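PDB 5IX8: putative sugar ABC transport system, substrate-binding protein from Bordetella parapertussis, which probably binds a sugar in the periplasm and delivers it to an ABC transporter. Local coordinates for residues 65-70 with 89-94. Sequence-based numbering, arbitrary orientation.
Sequences AQLQSF and DPVVAD
Two neighbouring helices of the Rossmann-like N-terminal lobe of this periplasmic binding protein, 60-73 and 89-97, pack side by side through L67, Q68, V91 and D94. They are successive helices of the alternating strand-helix order, joined through strand 77-80 of the parallel sheet, and their segments run almost exactly parallel, with axes 10.3 Å apart. L67 and V91 mark the nearest backbone approach, their CA atoms 7.4 Å apart. Both side chains point across the interface and meet at about a right angle, L67 CD1 lying 3.8 Å from V91 CG1. The other valine branch, CG2, sits anti to the backbone N and packs against L67 CB at 3.9 Å. Q68 NE2 also lies against this methyl, 3.8 Å from V91 CG2. On its inner side L67 rests on A78 of strand 77-80, and L95 extends the apolar seam.

Beside this seam, Q68 bends at chi2 (-69°), bringing its amide across to D94. Q68 NE2 donates to D94 OD2 in a nearly straight bond (171° at the hydrogen); its modelled length of 2.5 Å is unusually short for an amide donor, and the exact value is therefore doubtful. The amide and carboxylate planes lie only 9° apart, and OD2 is approached nearly along its C-O bond direction. The same oxygen forms a salt bridge with K71, one turn beyond L67 on helix 60-73. D94 OD2 thus receives both a neutral amide and a lysine from one helix, which should steady the carboxylate's rotation and probably favours its ionised form, while the L67-V91 pair supplies the apolar part of the joint.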
loop_
_atom_site.group_PDB
_atom_site.type_symbol
_atom_site.label_atom_id
_atom_site.label_comp_id
_atom_site.label_asym_id
_atom_site.label_seq_id
_atom_site.Cartn_x
_atom_site.Cartn_y
_atom_site.Cartn_z
ATOM N N ALA A 65 12.296 -8.704 15.857
ATOM C CA ALA A 65 13.500 -9.526 15.822
ATOM C C ALA A 65 14.288 -9.270 14.549
ATOM O O ALA A 65 15.531 -9.250 14.568
ATOM C CB ALA A 65 13.134 -11.004 15.953
ATOM N N GLN A 66 13.582 -9.068 13.435
ATOM C CA GLN A 66 14.262 -8.795 12.173
ATOM C C GLN A 66 14.996 -7.464 12.230
ATOM O O GLN A 66 16.131 -7.357 11.759
ATOM C CB GLN A 66 13.263 -8.814 11.015
ATOM C CG GLN A 66 12.787 -10.243 10.717
ATOM C CD GLN A 66 11.483 -10.282 9.984
ATOM O OE1 GLN A 66 10.900 -9.232 9.681
ATOM N NE2 GLN A 66 11.000 -11.501 9.691
ATOM N N LEU A 67 14.359 -6.435 12.787
ATOM C CA LEU A 67 15.015 -5.137 12.891
ATOM C C LEU A 67 16.236 -5.223 13.802
ATOM O O LEU A 67 17.283 -4.649 13.508
ATOM C CB LEU A 67 14.015 -4.104 13.411
ATOM C CG LEU A 67 12.907 -3.790 12.388
ATOM C CD1 LEU A 67 11.677 -3.115 13.039
ATOM C CD2 LEU A 67 13.460 -2.907 11.273
ATOM N N GLN A 68 16.128 -5.985 14.893
ATOM C CA GLN A 68 17.282 -6.194 15.758
ATOM C C GLN A 68 18.419 -6.893 15.032
ATOM O O GLN A 68 19.591 -6.531 15.213
ATOM C CB GLN A 68 16.847 -6.983 16.986
ATOM C CG GLN A 68 16.053 -6.101 17.928
ATOM C CD GLN A 68 16.945 -5.057 18.569
ATOM O OE1 GLN A 68 18.116 -5.341 18.905
ATOM N NE2 GLN A 68 16.416 -3.832 18.726
ATOM N N SER A 69 18.109 -7.870 14.182
ATOM C CA SER A 69 19.182 -8.555 13.466
ATOM C C SER A 69 19.873 -7.635 12.461
ATOM O O SER A 69 21.056 -7.842 12.139
ATOM C CB SER A 69 18.648 -9.793 12.760
ATOM O OG SER A 69 17.873 -9.414 11.647
ATOM N N PHE A 70 19.166 -6.620 11.954
ATOM C CA PHE A 70 19.824 -5.653 11.077
ATOM C C PHE A 70 20.939 -4.911 11.810
ATOM O O PHE A 70 21.928 -4.501 11.190
ATOM C CB PHE A 70 18.815 -4.644 10.527
ATOM C CG PHE A 70 17.740 -5.237 9.627
ATOM C CD1 PHE A 70 17.824 -6.536 9.127
ATOM C CD2 PHE A 70 16.645 -4.460 9.263
ATOM C CE1 PHE A 70 16.826 -7.045 8.297
ATOM C CE2 PHE A 70 15.663 -4.953 8.427
ATOM C CZ PHE A 70 15.738 -6.259 7.959
ATOM N N ASP A 89 7.812 2.210 17.968
ATOM C CA ASP A 89 8.689 3.317 18.344
ATOM C C ASP A 89 9.887 2.840 19.167
ATOM O O ASP A 89 11.002 3.306 18.889
ATOM C CB ASP A 89 7.898 4.418 19.063
ATOM C CG ASP A 89 8.683 5.709 19.204
ATOM O OD1 ASP A 89 8.967 6.348 18.182
ATOM O OD2 ASP A 89 9.005 6.091 20.352
ATOM N N PRO A 90 9.761 1.922 20.139
ATOM C CA PRO A 90 10.973 1.506 20.883
ATOM C C PRO A 90 12.047 0.904 20.005
ATOM O O PRO A 90 13.236 1.190 20.212
ATOM C CB PRO A 90 10.443 0.485 21.902
ATOM C CG PRO A 90 9.013 0.887 22.093
ATOM C CD PRO A 90 8.538 1.345 20.733
ATOM N N VAL A 91 11.680 0.069 19.035
ATOM C CA VAL A 91 12.717 -0.550 18.218
ATOM C C VAL A 91 13.301 0.454 17.239
ATOM O O VAL A 91 14.502 0.421 16.956
ATOM C CB VAL A 91 12.207 -1.819 17.504
ATOM C CG1 VAL A 91 11.159 -1.525 16.449
ATOM C CG2 VAL A 91 13.375 -2.556 16.888
ATOM N N VAL A 92 12.485 1.368 16.713
ATOM C CA VAL A 92 13.041 2.417 15.848
ATOM C C VAL A 92 14.015 3.275 16.640
ATOM O O VAL A 92 15.107 3.624 16.163
ATOM C CB VAL A 92 11.911 3.264 15.228
ATOM C CG1 VAL A 92 12.478 4.479 14.455
ATOM C CG2 VAL A 92 11.034 2.429 14.281
ATOM N N ALA A 93 13.648 3.607 17.879
ATOM C CA ALA A 93 14.518 4.410 18.719
ATOM C C ALA A 93 15.817 3.673 19.025
ATOM O O ALA A 93 16.897 4.278 19.042
ATOM C CB ALA A 93 13.775 4.751 20.004
ATOM N N ASP A 94 15.725 2.368 19.262
ATOM C CA ASP A 94 16.905 1.560 19.550
ATOM C C ASP A 94 17.837 1.477 18.347
ATOM O O ASP A 94 19.065 1.583 18.487
ATOM C CB ASP A 94 16.457 0.166 19.969
ATOM C CG ASP A 94 17.621 -0.753 20.265
ATOM O OD1 ASP A 94 18.564 -0.326 20.970
ATOM O OD2 ASP A 94 17.591 -1.907 19.817
#